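Long-range contact in phosphate transporter (Thermotoga maritima MSB8, PDB 6L85), which probably imports phosphate across the cell membrane by coupling its passage to that of sodium ions, as a bacterial relative of the human SLC20 carriers: residues F12-A24 with G295-M308. Sequence-based numbering, arbitrary orientation.
Sequences FIMAFSIGANDVA and GISLGVFFLGQKVM. With NA (sodium ion), chain Q.
Phe-16 and Gly-299 meet where two membrane helices pack through their backbones, a worked example of small residues bringing helices close: the axes of 12-24 and 295-302 approach to 6.3 Å and cross at -48°. Weak CA-H...O contacts run both ways, Gly-299 CA lying 3.3 Å from Phe-16 O and Gly-19 CA 3.4 Å from Ile-296 O. A beta carbon on Gly-19 or Gly-299 would strike the facing carbonyl oxygen. No conventional hydrogen bond joins the segments.

Aromatic packing centres on Phe-16, a knob among Gly-295, Leu-298, Gly-299 and Phe-302. With CG anti to the backbone N (chi1 -173°), its ring lies over Gly-299, whose CA sits 3.5 Å from the Phe-16 ring centroid in a CH-pi contact; Phe-302 CB meets the ring edge. With an alanine in place of Phe-16 the ring over Gly-299 would be lost, probably opening a gap beside Gly-299 and Leu-303. Phe-12 takes Leu-298 CD1 at its ring edge, 3.7 Å from CZ.

Aliphatic contacts continue along the helix: Ala-20 CB meets Leu-303 CB at 3.6 Å, where helix 286-302 ends, and Val-23 touches Val-300 and Met-308.

On the side of helix 2-32 turned from the contact, Asn-21 OD1 and Asp-22 OD1 bind a sodium ion with a water, Val-104 and Thr-347, while Asn-21 ND2 is hydrogen-bonded to Thr-98. Helices 76-99, 106-121 and 260-275 pack against helix 2-32, helix 38-56 borders 286-302, and Phe-215 of the second subunit packs on Leu-298.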
ATOM      1  N   PHE B  12      -8.966 -12.294 -19.744  1.00 36.69           N
ATOM      2  CA  PHE B  12      -7.568 -12.480 -19.383  1.00 39.70           C
ATOM      3  C   PHE B  12      -6.659 -12.132 -20.551  1.00 38.18           C
ATOM      4  O   PHE B  12      -5.634 -11.474 -20.374  1.00 39.99           O
ATOM      5  CB  PHE B  12      -7.312 -13.916 -18.924  1.00 40.38           C
ATOM      6  CG  PHE B  12      -5.893 -14.150 -18.574  1.00 45.86           C
ATOM      7  CD1 PHE B  12      -5.433 -13.881 -17.292  1.00 44.57           C
ATOM      8  CD2 PHE B  12      -4.993 -14.562 -19.543  1.00 44.14           C
ATOM      9  CE1 PHE B  12      -4.104 -14.058 -16.983  1.00 50.32           C
ATOM     10  CE2 PHE B  12      -3.666 -14.734 -19.239  1.00 51.19           C
ATOM     11  CZ  PHE B  12      -3.217 -14.480 -17.959  1.00 49.27           C
ATOM     12  N   ILE B  13      -7.005 -12.593 -21.755  1.00 40.26           N
ATOM     13  CA  ILE B  13      -6.170 -12.302 -22.921  1.00 41.79           C
ATOM     14  C   ILE B  13      -6.117 -10.795 -23.190  1.00 38.46           C
ATOM     15  O   ILE B  13      -5.052 -10.228 -23.466  1.00 39.78           O
ATOM     16  CB  ILE B  13      -6.692 -13.091 -24.135  1.00 42.99           C
ATOM     17  CG1 ILE B  13      -6.477 -14.594 -23.902  1.00 45.92           C
ATOM     18  CG2 ILE B  13      -6.039 -12.599 -25.424  1.00 42.28           C
ATOM     19  CD1 ILE B  13      -7.016 -15.467 -25.038  1.00 47.54           C
ATOM     20  N   MET B  14      -7.263 -10.124 -23.108  1.00 38.19           N
ATOM     21  CA  MET B  14      -7.274  -8.679 -23.274  1.00 36.83           C
ATOM     22  C   MET B  14      -6.385  -7.991 -22.236  1.00 36.20           C
ATOM     23  O   MET B  14      -5.603  -7.093 -22.571  1.00 36.22           O
ATOM     24  CB  MET B  14      -8.712  -8.177 -23.186  1.00 35.69           C
ATOM     25  CG  MET B  14      -8.841  -6.699 -23.265  1.00 32.45           C
ATOM     26  SD  MET B  14      -8.553  -6.086 -24.940  1.00 35.96           S
ATOM     27  CE  MET B  14      -8.518  -4.334 -24.621  1.00 30.06           C
ATOM     28  N   ALA B  15      -6.507  -8.390 -20.957  1.00 38.45           N
ATOM     29  CA  ALA B  15      -5.712  -7.778 -19.891  1.00 36.98           C
ATOM     30  C   ALA B  15      -4.220  -8.013 -20.111  1.00 35.67           C
ATOM     31  O   ALA B  15      -3.393  -7.098 -19.940  1.00 36.99           O
ATOM     32  CB  ALA B  15      -6.167  -8.340 -18.538  1.00 34.84           C
ATOM     33  N   PHE B  16      -3.864  -9.247 -20.486  1.00 35.61           N
ATOM     34  CA  PHE B  16      -2.490  -9.586 -20.844  1.00 35.59           C
ATOM     35  C   PHE B  16      -1.962  -8.660 -21.938  1.00 39.64           C
ATOM     36  O   PHE B  16      -0.836  -8.145 -21.846  1.00 39.95           O
ATOM     37  CB  PHE B  16      -2.448 -11.052 -21.287  1.00 39.49           C
ATOM     38  CG  PHE B  16      -1.064 -11.578 -21.513  1.00 40.82           C
ATOM     39  CD1 PHE B  16      -0.415 -11.360 -22.714  1.00 41.37           C
ATOM     40  CD2 PHE B  16      -0.409 -12.291 -20.520  1.00 45.17           C
ATOM     41  CE1 PHE B  16       0.868 -11.828 -22.930  1.00 41.87           C
ATOM     42  CE2 PHE B  16       0.874 -12.773 -20.729  1.00 46.95           C
ATOM     43  CZ  PHE B  16       1.514 -12.529 -21.940  1.00 44.33           C
ATOM     44  N   SER B  17      -2.782  -8.416 -22.977  1.00 40.15           N
ATOM     45  CA  SER B  17      -2.345  -7.569 -24.088  1.00 36.60           C
ATOM     46  C   SER B  17      -2.152  -6.123 -23.644  1.00 34.59           C
ATOM     47  O   SER B  17      -1.215  -5.446 -24.103  1.00 38.96           O
ATOM     48  CB  SER B  17      -3.344  -7.688 -25.255  1.00 43.46           C
ATOM     49  OG  SER B  17      -4.448  -6.800 -25.146  1.00 38.74           O
ATOM     50  N   ILE B  18      -2.991  -5.648 -22.717  1.00 36.10           N
ATOM     51  CA  ILE B  18      -2.800  -4.305 -22.154  1.00 35.33           C
ATOM     52  C   ILE B  18      -1.454  -4.201 -21.427  1.00 37.12           C
ATOM     53  O   ILE B  18      -0.678  -3.256 -21.642  1.00 36.93           O
ATOM     54  CB  ILE B  18      -3.968  -3.952 -21.211  1.00 35.97           C
ATOM     55  CG1 ILE B  18      -5.286  -3.848 -21.978  1.00 37.20           C
ATOM     56  CG2 ILE B  18      -3.677  -2.682 -20.432  1.00 30.06           C
ATOM     57  CD1 ILE B  18      -6.533  -3.812 -21.082  1.00 32.98           C
ATOM     58  N   GLY B  19      -1.182  -5.144 -20.514  1.00 38.45           N
ATOM     59  CA  GLY B  19       0.084  -5.102 -19.795  1.00 34.65           C
ATOM     60  C   GLY B  19       1.271  -5.111 -20.742  1.00 37.54           C
ATOM     61  O   GLY B  19       2.201  -4.299 -20.606  1.00 36.02           O
ATOM     62  N   ALA B  20       1.206  -5.977 -21.764  1.00 34.97           N
ATOM     63  CA  ALA B  20       2.284  -6.108 -22.738  1.00 35.49           C
ATOM     64  C   ALA B  20       2.532  -4.805 -23.485  1.00 43.53           C
ATOM     65  O   ALA B  20       3.688  -4.379 -23.644  1.00 43.62           O
ATOM     66  CB  ALA B  20       1.953  -7.228 -23.725  1.00 42.01           C
ATOM     67  N   ASN B  21       1.458  -4.149 -23.963  1.00 38.19           N
ATOM     68  CA  ASN B  21       1.663  -2.947 -24.768  1.00 36.30           C
ATOM     69  C   ASN B  21       2.011  -1.728 -23.936  1.00 38.03           C
ATOM     70  O   ASN B  21       2.711  -0.831 -24.425  1.00 35.04           O
ATOM     71  CB  ASN B  21       0.418  -2.607 -25.603  1.00 39.44           C
ATOM     72  CG  ASN B  21       0.760  -1.754 -26.826  1.00 41.25           C
ATOM     73  OD1 ASN B  21       0.640  -0.511 -26.815  1.00 38.42           O
ATOM     74  ND2 ASN B  21       1.224  -2.422 -27.877  1.00 37.67           N
ATOM     75  N   ASP B  22       1.512  -1.644 -22.707  1.00 37.15           N
ATOM     76  CA  ASP B  22       1.559  -0.380 -21.993  1.00 33.83           C
ATOM     77  C   ASP B  22       2.596  -0.293 -20.882  1.00 37.70           C
ATOM     78  O   ASP B  22       2.750   0.801 -20.323  1.00 37.90           O
ATOM     79  CB  ASP B  22       0.190  -0.063 -21.379  1.00 37.21           C
ATOM     80  CG  ASP B  22      -0.862   0.324 -22.419  1.00 38.91           C
ATOM     81  OD1 ASP B  22      -0.556   0.359 -23.619  1.00 38.33           O
ATOM     82  OD2 ASP B  22      -2.008   0.581 -22.023  1.00 37.81           O
ATOM     83  N   VAL B  23       3.283  -1.385 -20.501  1.00 34.82           N
ATOM     84  CA  VAL B  23       4.274  -1.197 -19.433  1.00 34.63           C
ATOM     85  C   VAL B  23       5.295  -0.114 -19.807  1.00 39.38           C
ATOM     86  O   VAL B  23       5.709   0.686 -18.944  1.00 40.45           O
ATOM     87  CB  VAL B  23       4.937  -2.542 -19.050  1.00 41.00           C
ATOM     88  CG1 VAL B  23       5.675  -3.171 -20.224  1.00 39.29           C
ATOM     89  CG2 VAL B  23       5.855  -2.363 -17.826  1.00 42.49           C
ATOM     90  N   ALA B  24       5.630   0.005 -21.098  1.00 39.52           N
ATOM     91  CA  ALA B  24       6.509   1.087 -21.565  1.00 41.55           C
ATOM     92  C   ALA B  24       6.048   2.462 -21.091  1.00 42.56           C
ATOM     93  O   ALA B  24       6.889   3.299 -20.728  1.00 41.40           O
ATOM     94  CB  ALA B  24       6.611   1.078 -23.092  1.00 43.63           C
ATOM     95  N   GLY B 295      -4.153 -10.277 -15.145  1.00 35.73           N
ATOM     96  CA  GLY B 295      -3.787 -10.393 -16.549  1.00 35.81           C
ATOM     97  C   GLY B 295      -2.845  -9.292 -17.002  1.00 36.82           C
ATOM     98  O   GLY B 295      -1.900  -9.550 -17.751  1.00 37.52           O
ATOM     99  N   ILE B 296      -3.087  -8.052 -16.555  1.00 32.25           N
ATOM    100  CA  ILE B 296      -2.163  -6.960 -16.867  1.00 33.61           C
ATOM    101  C   ILE B 296      -0.768  -7.267 -16.310  1.00 39.39           C
ATOM    102  O   ILE B 296       0.242  -7.118 -17.010  1.00 39.18           O
ATOM    103  CB  ILE B 296      -2.700  -5.619 -16.324  1.00 34.82           C
ATOM    104  CG1 ILE B 296      -3.933  -5.151 -17.093  1.00 33.54           C
ATOM    105  CG2 ILE B 296      -1.655  -4.514 -16.439  1.00 34.95           C
ATOM    106  CD1 ILE B 296      -4.510  -3.845 -16.555  1.00 30.06           C
ATOM    107  N   SER B 297      -0.694  -7.701 -15.044  1.00 37.48           N
ATOM    108  CA  SER B 297       0.602  -8.032 -14.438  1.00 37.16           C
ATOM    109  C   SER B 297       1.331  -9.115 -15.228  1.00 37.90           C
ATOM    110  O   SER B 297       2.537  -9.011 -15.503  1.00 36.36           O
ATOM    111  CB  SER B 297       0.401  -8.494 -12.994  1.00 36.19           C
ATOM    112  OG  SER B 297       0.092  -7.378 -12.178  1.00 42.90           O
ATOM    113  N   LEU B 298       0.612 -10.170 -15.593  1.00 34.87           N
ATOM    114  CA  LEU B 298       1.239 -11.259 -16.325  1.00 37.93           C
ATOM    115  C   LEU B 298       1.659 -10.810 -17.724  1.00 39.89           C
ATOM    116  O   LEU B 298       2.725 -11.202 -18.211  1.00 39.50           O
ATOM    117  CB  LEU B 298       0.289 -12.464 -16.347  1.00 38.09           C
ATOM    118  CG  LEU B 298       0.204 -13.261 -15.026  1.00 43.70           C
ATOM    119  CD1 LEU B 298      -0.867 -14.343 -15.058  1.00 40.93           C
ATOM    120  CD2 LEU B 298       1.544 -13.913 -14.642  1.00 42.80           C
ATOM    121  N   GLY B 299       0.867  -9.949 -18.376  1.00 40.82           N
ATOM    122  CA  GLY B 299       1.283  -9.416 -19.662  1.00 37.47           C
ATOM    123  C   GLY B 299       2.513  -8.537 -19.546  1.00 40.72           C
ATOM    124  O   GLY B 299       3.382  -8.545 -20.422  1.00 34.89           O
ATOM    125  N   VAL B 300       2.601  -7.755 -18.468  1.00 40.99           N
ATOM    126  CA  VAL B 300       3.795  -6.952 -18.240  1.00 38.34           C
ATOM    127  C   VAL B 300       5.012  -7.854 -18.155  1.00 42.96           C
ATOM    128  O   VAL B 300       6.053  -7.577 -18.762  1.00 40.37           O
ATOM    129  CB  VAL B 300       3.655  -6.114 -16.956  1.00 40.76           C
ATOM    130  CG1 VAL B 300       5.074  -5.697 -16.437  1.00 38.88           C
ATOM    131  CG2 VAL B 300       2.769  -4.911 -17.176  1.00 32.25           C
ATOM    132  N   PHE B 301       4.890  -8.960 -17.413  1.00 39.62           N
ATOM    133  CA  PHE B 301       6.057  -9.807 -17.192  1.00 44.76           C
ATOM    134  C   PHE B 301       6.429 -10.639 -18.416  1.00 43.65           C
ATOM    135  O   PHE B 301       7.611 -10.768 -18.733  1.00 48.28           O
ATOM    136  CB  PHE B 301       5.838 -10.738 -16.001  1.00 42.66           C
ATOM    137  CG  PHE B 301       7.055 -11.542 -15.648  1.00 42.50           C
ATOM    138  CD1 PHE B 301       8.121 -10.956 -14.973  1.00 47.29           C
ATOM    139  CD2 PHE B 301       7.155 -12.870 -16.021  1.00 45.42           C
ATOM    140  CE1 PHE B 301       9.270 -11.705 -14.644  1.00 49.32           C
ATOM    141  CE2 PHE B 301       8.295 -13.633 -15.697  1.00 53.03           C
ATOM    142  CZ  PHE B 301       9.353 -13.049 -15.004  1.00 47.15           C
ATOM    143  N   PHE B 302       5.460 -11.252 -19.084  1.00 42.07           N
ATOM    144  CA  PHE B 302       5.794 -12.196 -20.141  1.00 43.66           C
ATOM    145  C   PHE B 302       5.931 -11.571 -21.516  1.00 49.81           C
ATOM    146  O   PHE B 302       6.530 -12.196 -22.403  1.00 53.97           O
ATOM    147  CB  PHE B 302       4.751 -13.305 -20.228  1.00 44.00           C
ATOM    148  CG  PHE B 302       4.872 -14.329 -19.134  1.00 48.24           C
ATOM    149  CD1 PHE B 302       5.965 -15.191 -19.086  1.00 46.63           C
ATOM    150  CD2 PHE B 302       3.896 -14.429 -18.155  1.00 46.51           C
ATOM    151  CE1 PHE B 302       6.079 -16.137 -18.073  1.00 53.15           C
ATOM    152  CE2 PHE B 302       3.994 -15.369 -17.145  1.00 53.81           C
ATOM    153  CZ  PHE B 302       5.090 -16.227 -17.099  1.00 55.71           C
ATOM    154  N   LEU B 303       5.372 -10.391 -21.749  1.00 49.42           N
ATOM    155  CA  LEU B 303       5.456  -9.885 -23.111  1.00 49.16           C
ATOM    156  C   LEU B 303       5.896  -8.427 -23.172  1.00 49.33           C
ATOM    157  O   LEU B 303       6.532  -8.014 -24.147  1.00 60.24           O
ATOM    158  CB  LEU B 303       4.112 -10.103 -23.819  1.00 44.43           C
ATOM    159  CG  LEU B 303       4.044  -9.720 -25.298  1.00 57.25           C
ATOM    160  CD1 LEU B 303       5.232 -10.315 -26.074  1.00 60.57           C
ATOM    161  CD2 LEU B 303       2.705 -10.154 -25.909  1.00 50.97           C
ATOM    162  N   GLY B 304       5.581  -7.637 -22.142  1.00 47.74           N
ATOM    163  CA  GLY B 304       5.932  -6.226 -22.158  1.00 44.67           C
ATOM    164  C   GLY B 304       7.420  -5.987 -22.119  1.00 54.81           C
ATOM    165  O   GLY B 304       7.888  -4.900 -22.501  1.00 53.44           O
ATOM    166  N   GLN B 305       8.171  -7.020 -21.733  1.00 65.05           N
ATOM    167  CA  GLN B 305       9.616  -7.006 -21.571  1.00 68.11           C
ATOM    168  C   GLN B 305      10.255  -7.004 -22.955  1.00 69.86           C
ATOM    169  O   GLN B 305      11.405  -7.431 -23.111  1.00 70.63           O
ATOM    170  CB  GLN B 305      10.080  -8.223 -20.739  1.00 69.07           C
ATOM    171  CG  GLN B 305       9.957  -8.072 -19.204  1.00 58.31           C
ATOM    172  CD  GLN B 305      10.885  -9.016 -18.407  1.00 59.33           C
ATOM    173  OE1 GLN B 305      12.076  -8.753 -18.260  1.00 66.62           O
ATOM    174  NE2 GLN B 305      10.328 -10.092 -17.869  1.00 48.48           N
ATOM    175  N   LYS B 306       9.477  -6.611 -23.978  1.00 73.60           N
ATOM    176  CA  LYS B 306       9.987  -6.396 -25.331  1.00 71.97           C
ATOM    177  C   LYS B 306       9.747  -4.974 -25.831  1.00 73.40           C
ATOM    178  O   LYS B 306      10.713  -4.274 -26.157  1.00 81.72           O
ATOM    179  CB  LYS B 306       9.371  -7.436 -26.279  1.00 78.09           C
ATOM    180  CG  LYS B 306      10.073  -8.811 -26.227  1.00 75.59           C
ATOM    181  CD  LYS B 306       9.637  -9.641 -25.022  1.00 68.54           C
ATOM    182  CE  LYS B 306      10.440 -10.937 -24.918  1.00 75.73           C
ATOM    183  NZ  LYS B 306      11.812 -10.737 -24.334  1.00 69.54           N
ATOM    184  N   VAL B 307       8.500  -4.496 -25.856  1.00 75.01           N
ATOM    185  CA  VAL B 307       8.211  -3.134 -26.320  1.00 65.13           C
ATOM    186  C   VAL B 307       8.710  -2.073 -25.337  1.00 71.26           C
ATOM    187  O   VAL B 307       8.947  -0.909 -25.730  1.00 71.06           O
ATOM    188  CB  VAL B 307       6.696  -3.042 -26.591  1.00 69.31           C
ATOM    189  CG1 VAL B 307       5.945  -3.631 -25.411  1.00 67.01           C
ATOM    190  CG2 VAL B 307       6.232  -1.605 -26.896  1.00 62.67           C
ATOM    191  N   MET B 308       8.911  -2.453 -24.065  1.00 70.52           N
ATOM    192  CA  MET B 308       9.501  -1.525 -23.103  1.00 68.51           C
ATOM    193  C   MET B 308      10.902  -1.097 -23.537  1.00 74.83           C
ATOM    194  O   MET B 308      11.196   0.104 -23.622  1.00 71.17           O
ATOM    195  CB  MET B 308       9.534  -2.170 -21.714  1.00 62.56           C
ATOM    196  CG  MET B 308       9.577  -1.208 -20.562  1.00 52.68           C
ATOM    197  SD  MET B 308       9.811  -2.077 -18.997  1.00 75.29           S
ATOM    198  CE  MET B 308       9.353  -3.785 -19.363  1.00 57.34           C
TER
HETATM  199 NA    NA Q 502      -0.074   1.612 -25.493  1.00 38.80          NA
HETATM  200  O   HOH W   1       2.276   1.774 -25.142  1.00 37.30           O